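Local coordinates for protein klebicin C activity (Klebsiella pneumoniae, PDB 7NNA) that forms the Tol-binding domain of a Klebsiella bacteriocin and probably serves toxin import into target bacteria through the outer-membrane channel TolC, at residues H26-A29 and K30-E34; L76-N79 and K80-P83; A108-E111 and A112-A116. All coordinates share one frame; numbering follows the deposited sequence.

Interaction 1: H26-A29 and K30-E34; sequences HATA and KWTTE
Lys30 folds its aliphatic chain against His26 one turn back, an i to i+4 pairing on the first arm of a long antiparallel helical hairpin. The backbone sets the spacing: Lys30 N donates to His26 O at 2.9 Å, and Trp31, Thr32 and Thr33 repeat the same helical bond to Ala27, Thr28 and Ala29. Along the lysine, CB lies 3.5 Å from Ala27 O, and CG lies 3.5 Å from His26 O. CG and CD then meet the imidazole at its NE2, each 3.9 Å from it, with the two side chains crossing at a slant. His26 takes part because its CG stands opposite the backbone N (chi1 174°), which brings the ring within reach of the lysine CG and CD. The chain bends about CG-CD (chi3 63°) and again about CD-CE (chi4 66°), carrying CE and NZ round so that Lys30 NZ remains 5.4 Å from His26 NE2. Its approach to Glu34 is long and rests on one of two glutamate conformers, which makes it doubtful. Lys30 and Ala29 also touch Glu155 of the returning helix 93-197. Glu155 OE1 is hydrogen-bonded to Thr33 OG1, the hydroxyl oxygen that also sits 3.1 Å from Ala29 O.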
loop_
_atom_site.group_PDB
_atom_site.type_symbol
_atom_site.label_atom_id
_atom_site.label_comp_id
_atom_site.label_asym_id
_atom_site.label_seq_id
_atom_site.Cartn_x
_atom_site.Cartn_y
_atom_site.Cartn_z
ATOM N N HIS A 26 8.598 23.125 -5.720
ATOM C CA HIS A 26 8.300 22.620 -4.337
ATOM C C HIS A 26 6.765 22.368 -4.211
ATOM O O HIS A 26 6.344 21.350 -3.617
ATOM C CB HIS A 26 8.812 23.633 -3.302
ATOM C CG HIS A 26 8.447 23.328 -1.873
ATOM N ND1 HIS A 26 8.203 24.337 -0.979
ATOM C CD2 HIS A 26 8.334 22.136 -1.230
ATOM C CE1 HIS A 26 7.948 23.732 0.183
ATOM N NE2 HIS A 26 7.966 22.402 0.048
ATOM N N ALA A 27 5.914 23.249 -4.794
ATOM C CA ALA A 27 4.465 23.008 -4.749
ATOM C C ALA A 27 4.123 21.645 -5.416
ATOM O O ALA A 27 3.318 20.862 -4.885
ATOM C CB ALA A 27 3.708 24.157 -5.468
ATOM N N THR A 28 4.771 21.355 -6.583
ATOM C CA THR A 28 4.546 20.056 -7.221
ATOM C C THR A 28 5.061 18.899 -6.376
ATOM O O THR A 28 4.384 17.886 -6.284
ATOM C CB THR A 28 5.229 20.024 -8.598
ATOM O OG1 THR A 28 4.707 21.121 -9.358
ATOM C CG2 THR A 28 4.956 18.708 -9.357
ATOM N N ALA A 29 6.243 19.027 -5.725
ATOM C CA ALA A 29 6.774 17.961 -4.861
ATOM C C ALA A 29 5.836 17.693 -3.748
ATOM O O ALA A 29 5.641 16.511 -3.392
ATOM C CB ALA A 29 8.180 18.347 -4.312
ATOM N N LYS A 30 5.227 18.749 -3.168
ATOM C CA LYS A 30 4.237 18.538 -2.104
ATOM C C LYS A 30 3.054 17.753 -2.617
ATOM O O LYS A 30 2.537 16.905 -1.887
ATOM C CB LYS A 30 3.665 19.868 -1.527
ATOM C CG LYS A 30 4.633 20.570 -0.640
ATOM C CD LYS A 30 4.056 21.909 -0.127
ATOM C CE LYS A 30 2.846 21.652 0.719
ATOM N NZ LYS A 30 3.193 20.932 1.969
ATOM N N TRP A 31 2.539 18.114 -3.800
ATOM C CA TRP A 31 1.377 17.415 -4.391
ATOM C C TRP A 31 1.744 15.896 -4.590
ATOM O O TRP A 31 0.945 15.002 -4.259
ATOM C CB TRP A 31 1.026 18.086 -5.745
ATOM C CG TRP A 31 -0.254 17.513 -6.284
ATOM C CD1 TRP A 31 -1.530 17.957 -6.032
ATOM C CD2 TRP A 31 -0.387 16.308 -7.042
ATOM N NE1 TRP A 31 -2.440 17.117 -6.623
ATOM C CE2 TRP A 31 -1.769 16.034 -7.155
ATOM C CE3 TRP A 31 0.528 15.377 -7.566
ATOM C CZ2 TRP A 31 -2.257 14.910 -7.856
ATOM C CZ3 TRP A 31 0.043 14.243 -8.204
ATOM C CH2 TRP A 31 -1.332 14.052 -8.400
ATOM N N THR A 32 2.934 15.627 -5.157
ATOM C CA THR A 32 3.389 14.232 -5.377
ATOM C C THR A 32 3.439 13.447 -4.054
ATOM O O THR A 32 2.936 12.307 -3.996
ATOM C CB THR A 32 4.772 14.300 -5.998
ATOM O OG1 THR A 32 4.543 14.793 -7.314
ATOM C CG2 THR A 32 5.483 12.871 -6.056
ATOM N N THR A 33 4.026 14.040 -3.001
ATOM C CA THR A 33 4.089 13.348 -1.708
ATOM C C THR A 33 2.684 13.107 -1.149
ATOM O O THR A 33 2.403 11.998 -0.714
ATOM C CB THR A 33 4.877 14.212 -0.707
ATOM O OG1 THR A 33 6.178 14.368 -1.172
ATOM C CG2 THR A 33 4.920 13.591 0.739
ATOM N N GLU A 34 1.817 14.104 -1.184
ATOM C CA GLU A 34 0.452 13.974 -0.674
ATOM C C GLU A 34 -0.318 12.883 -1.414
ATOM O O GLU A 34 -1.091 12.143 -0.776
ATOM C CB GLU A 34 -0.280 15.332 -0.762
ATOM C CG GLU A 34 0.212 16.366 0.245
ATOM C CD GLU A 34 -0.147 17.829 -0.011
ATOM O OE1 GLU A 34 -0.696 18.146 -1.092
ATOM O OE2 GLU A 34 0.173 18.670 0.859
#

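Interaction 2: L76-N79 and K80-P83; sequences LQNN and KTRP
Thr81 turns its hydroxyl back onto Asn78 where helix 14-79 gives way to the loop of the hairpin, and a type I beta turn from Asn79 to Arg82 carries the chain onward. The bonding pattern shows the change: Lys80 N, Thr81 N and Arg82 N each donate to the carbonyl three residues earlier. These nitrogens sit well above the planes of the carbonyls they bind.

Asn78 O is gripped twice by one residue. Thr81 OG1 reaches it at 2.8 Å within the carbonyl plane, whereas Thr81 N comes from above at 2.9 Å. The hydroxyl half of this hold depends on chi1 of 72°, which places OG1 between the backbone N and the carbonyl carbon and leaves CG2 opposite that carbon. With CG anti to its own N (chi1 178°), the Asn78 side chain crosses that of Thr81 at about a right angle, with Asn78 OD1 3.4 Å from Thr81 OG1. Arg105 of helix 93-197 bonds both of these oxygens, through NE and NH2 respectively, and thereby ties the two side chains to the second helix.

Lys80 behaves differently. Its chi1, with CG anti to the carbonyl carbon, sets Lys80 CG 3.5 Å from Leu76 O. Bends at chi2 and chi4 then curl the chain back toward Leu76, and NZ ends 4.2 Å from that same oxygen. Arg82 instead bends at chi3, which brings NE back toward the turn. A water at the edge of its guanidinium, in plane, accepts from Arg82 NE at 3.1 Å and donates to Asn79 O at 2.7 Å.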
loop_
_atom_site.group_PDB
_atom_site.type_symbol
_atom_site.label_atom_id
_atom_site.label_comp_id
_atom_site.label_asym_id
_atom_site.label_seq_id
_atom_site.Cartn_x
_atom_site.Cartn_y
_atom_site.Cartn_z
ATOM N N LEU A 76 -17.375 -45.560 7.271
ATOM C CA LEU A 76 -16.758 -46.595 8.085
ATOM C C LEU A 76 -17.744 -47.258 9.055
ATOM O O LEU A 76 -17.610 -48.441 9.326
ATOM C CB LEU A 76 -15.513 -46.071 8.794
ATOM C CG LEU A 76 -14.451 -45.400 7.860
ATOM C CD1 LEU A 76 -13.231 -44.958 8.672
ATOM C CD2 LEU A 76 -14.062 -46.305 6.669
ATOM N N GLN A 77 -18.767 -46.528 9.495
ATOM C CA GLN A 77 -19.820 -47.090 10.318
ATOM C C GLN A 77 -20.657 -48.031 9.468
ATOM O O GLN A 77 -20.957 -49.134 9.900
ATOM C CB GLN A 77 -20.733 -45.976 10.839
ATOM C CG GLN A 77 -20.080 -45.009 11.792
ATOM C CD GLN A 77 -19.640 -45.698 13.043
ATOM O OE1 GLN A 77 -20.323 -46.604 13.567
ATOM N NE2 GLN A 77 -18.481 -45.279 13.555
ATOM N N ASN A 78 -21.066 -47.607 8.249
ATOM C CA ASN A 78 -21.876 -48.472 7.387
ATOM C C ASN A 78 -21.087 -49.743 7.024
ATOM O O ASN A 78 -21.673 -50.806 6.941
ATOM C CB ASN A 78 -22.225 -47.735 6.083
ATOM C CG ASN A 78 -23.024 -48.646 5.148
ATOM O OD1 ASN A 78 -24.053 -49.213 5.542
ATOM N ND2 ASN A 78 -22.509 -48.886 3.961
ATOM N N ASN A 79 -19.746 -49.633 6.847
ATOM C CA ASN A 79 -18.941 -50.809 6.465
ATOM C C ASN A 79 -18.995 -51.937 7.498
ATOM O O ASN A 79 -18.879 -53.112 7.125
ATOM C CB ASN A 79 -17.519 -50.357 6.158
ATOM C CG ASN A 79 -17.478 -49.570 4.872
ATOM O OD1 ASN A 79 -18.437 -49.592 4.065
ATOM N ND2 ASN A 79 -16.383 -48.838 4.651
ATOM N N LYS A 80 -19.309 -51.592 8.762
ATOM C CA LYS A 80 -19.491 -52.641 9.789
ATOM C C LYS A 80 -20.655 -53.532 9.510
ATOM O O LYS A 80 -20.693 -54.619 10.080
ATOM C CB LYS A 80 -19.681 -52.011 11.183
ATOM C CG LYS A 80 -18.545 -51.052 11.535
ATOM C CD LYS A 80 -17.251 -51.753 11.709
ATOM C CE LYS A 80 -16.172 -50.835 12.304
ATOM N NZ LYS A 80 -16.733 -49.765 13.170
ATOM N N THR A 81 -21.671 -53.068 8.770
ATOM C CA THR A 81 -22.865 -53.867 8.488
ATOM C C THR A 81 -22.710 -54.789 7.277
ATOM O O THR A 81 -23.702 -55.409 6.860
ATOM C CB THR A 81 -24.111 -52.945 8.262
ATOM O OG1 THR A 81 -24.018 -52.260 7.013
ATOM C CG2 THR A 81 -24.290 -51.920 9.384
ATOM N N ARG A 82 -21.498 -54.887 6.685
ATOM C CA ARG A 82 -21.299 -55.768 5.513
ATOM C C ARG A 82 -21.727 -57.228 5.856
ATOM O O ARG A 82 -21.229 -57.806 6.810
ATOM C CB ARG A 82 -19.805 -55.804 5.090
ATOM C CG ARG A 82 -19.541 -56.619 3.814
ATOM C CD ARG A 82 -18.043 -56.852 3.609
ATOM N NE ARG A 82 -17.384 -55.541 3.425
ATOM C CZ ARG A 82 -17.249 -54.941 2.238
ATOM N NH1 ARG A 82 -17.638 -55.566 1.114
ATOM N NH2 ARG A 82 -16.757 -53.710 2.166
ATOM N N PRO A 83 -22.668 -57.798 5.104
ATOM C CA PRO A 83 -23.079 -59.197 5.374
ATOM C C PRO A 83 -22.099 -60.233 4.824
ATOM O O PRO A 83 -21.287 -59.923 3.966
ATOM C CB PRO A 83 -24.442 -59.331 4.637
ATOM C CG PRO A 83 -24.352 -58.340 3.529
ATOM C CD PRO A 83 -23.391 -57.215 3.961
HETATM O O HOH W 1 -16.778 -54.656 6.284
#

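Interaction 3: A108-E111 and A112-A116; sequences AIEE and ARKKA
Glu110 lays its carboxylate alongside the guanidinium of Arg113, the two side chains running side by side and pointing the same way. The grip is bidentate and side-on: Arg113 NE donates to Glu110 OE1 at 2.9 Å, and Arg113 NH2 donates to Glu110 OE2 at 2.8 Å. Both bonds are nearly straight, each with an N-H...O angle of 168°. The carboxylate oxygens lie at the edge of the guanidinium, close to its plane, and both are met on their syn sides. The pairing is not perfectly flat, for the two group planes are inclined by 23°.

Lys114 adds a third bond from another direction. Its NZ reaches Glu110 OE2 at 2.8 Å on the anti lone pair, away from OE1, so this oxygen receives two cationic donors without their competing for one position. The lysine crosses the glutamate at a slant, Lys114 CG passing 3.4 Å from Glu110 OE2 before the chain bends at chi4 to return the ammonium to the carboxylate. Glu110 meets both partners through a bend of its own: CG leaves opposite the backbone N, and chi2 of 62° then turns the carboxylate along the helix toward the next turn.

Underneath runs ordinary helical bonding, including Lys114 N to Glu110 O at 2.8 Å; i to i+3 and i to i+4 side-chain pairs thus radiate from one glutamate on helix 93-197. Arg113 also touches Val71 of helix 14-79, and its NH1 forms a salt bridge with Glu117. With two cations sharing one carboxylate and the arginine shared in turn with a second glutamate, the network should restrict the rotation of both the carboxylate and the guanidinium, and would be expected to favour the ionised form of Glu110.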
loop_
_atom_site.group_PDB
_atom_site.type_symbol
_atom_site.label_atom_id
_atom_site.label_comp_id
_atom_site.label_asym_id
_atom_site.label_seq_id
_atom_site.Cartn_x
_atom_site.Cartn_y
_atom_site.Cartn_z
ATOM N N ALA A 108 -24.039 -45.039 -2.122
ATOM C CA ALA A 108 -24.663 -43.732 -1.826
ATOM C C ALA A 108 -23.770 -42.889 -0.925
ATOM O O ALA A 108 -23.667 -41.645 -1.107
ATOM C CB ALA A 108 -26.027 -43.906 -1.191
ATOM N N ILE A 109 -23.157 -43.527 0.090
ATOM C CA ILE A 109 -22.238 -42.784 0.960
ATOM C C ILE A 109 -21.025 -42.331 0.181
ATOM O O ILE A 109 -20.576 -41.182 0.367
ATOM C CB ILE A 109 -21.900 -43.525 2.263
ATOM C CG1 ILE A 109 -23.197 -43.650 3.085
ATOM C CG2 ILE A 109 -20.800 -42.804 3.095
ATOM C CD1 ILE A 109 -23.033 -44.665 4.262
ATOM N N GLU A 110 -20.546 -43.163 -0.731
ATOM C CA GLU A 110 -19.413 -42.773 -1.565
ATOM C C GLU A 110 -19.773 -41.546 -2.465
ATOM O O GLU A 110 -18.959 -40.630 -2.584
ATOM C CB GLU A 110 -18.844 -43.979 -2.325
ATOM C CG GLU A 110 -17.773 -43.596 -3.332
ATOM C CD GLU A 110 -16.529 -42.951 -2.720
ATOM O OE1 GLU A 110 -16.313 -43.060 -1.491
ATOM O OE2 GLU A 110 -15.760 -42.340 -3.486
ATOM N N GLU A 111 -21.009 -41.472 -3.013
ATOM C CA GLU A 111 -21.391 -40.267 -3.787
ATOM C C GLU A 111 -21.363 -39.025 -2.936
ATOM O O GLU A 111 -20.863 -37.987 -3.370
ATOM C CB GLU A 111 -22.780 -40.440 -4.422
ATOM C CG GLU A 111 -22.753 -41.496 -5.511
ATOM C CD GLU A 111 -21.990 -41.151 -6.790
ATOM O OE1 GLU A 111 -21.578 -42.097 -7.501
ATOM O OE2 GLU A 111 -21.808 -39.950 -7.092
ATOM N N ALA A 112 -21.852 -39.114 -1.714
ATOM C CA ALA A 112 -21.838 -37.974 -0.790
ATOM C C ALA A 112 -20.396 -37.614 -0.377
ATOM O O ALA A 112 -20.068 -36.444 -0.121
ATOM C CB ALA A 112 -22.658 -38.320 0.450
ATOM N N ARG A 113 -19.527 -38.592 -0.300
ATOM C CA ARG A 113 -18.116 -38.352 0.102
ATOM C C ARG A 113 -17.391 -37.679 -1.049
ATOM O O ARG A 113 -16.641 -36.724 -0.832
ATOM C CB ARG A 113 -17.438 -39.698 0.457
ATOM C CG ARG A 113 -16.067 -39.445 1.163
ATOM C CD ARG A 113 -15.062 -40.582 0.856
ATOM N NE ARG A 113 -14.869 -40.745 -0.599
ATOM C CZ ARG A 113 -14.117 -39.972 -1.384
ATOM N NH1 ARG A 113 -13.343 -39.018 -0.859
ATOM N NH2 ARG A 113 -14.119 -40.155 -2.693
ATOM N N LYS A 114 -17.656 -38.119 -2.287
ATOM C CA LYS A 114 -17.041 -37.497 -3.475
ATOM C C LYS A 114 -17.436 -36.026 -3.566
ATOM O O LYS A 114 -16.583 -35.166 -3.887
ATOM C CB LYS A 114 -17.505 -38.240 -4.751
ATOM C CG LYS A 114 -16.647 -39.460 -5.091
ATOM C CD LYS A 114 -17.014 -40.011 -6.506
ATOM C CE LYS A 114 -16.034 -41.070 -7.015
ATOM N NZ LYS A 114 -15.973 -42.409 -6.228
ATOM N N LYS A 115 -18.698 -35.715 -3.271
ATOM C CA LYS A 115 -19.155 -34.326 -3.296
ATOM C C LYS A 115 -18.549 -33.520 -2.147
ATOM O O LYS A 115 -18.074 -32.393 -2.374
ATOM C CB LYS A 115 -20.679 -34.297 -3.237
ATOM C CG LYS A 115 -21.265 -32.910 -3.342
ATOM C CD LYS A 115 -22.709 -32.903 -2.935
ATOM C CE LYS A 115 -23.331 -31.549 -3.190
ATOM N NZ LYS A 115 -24.699 -31.508 -2.650
ATOM N N ALA A 116 -18.503 -34.083 -0.915
ATOM C CA ALA A 116 -17.869 -33.350 0.201
ATOM C C ALA A 116 -16.378 -33.082 -0.102
ATOM O O ALA A 116 -15.837 -31.986 0.244
ATOM C CB ALA A 116 -17.993 -34.109 1.500
#

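Overall arrangement
All three are local surface contacts, none with a buried touching residue, but they sample different parts of the same two-helix hairpin. Interaction 1 lies within helix 14-79, about 75 Å between centres from interaction 2, which marks that helix's passage into the connecting loop. Interaction 3 belongs to the returning helix 93-197, and its centre is about 16 Å from that of interaction 2. These two touch directly, Asn78 CB packing 3.7 Å from Ile109 CD1. Chemistry follows position: aliphatic packing beside an imidazole inside helix 14-79, hydroxyl, amide and water bonds at the turn, and a charged network along 108-116. Residues from each contact also reach the opposite helix.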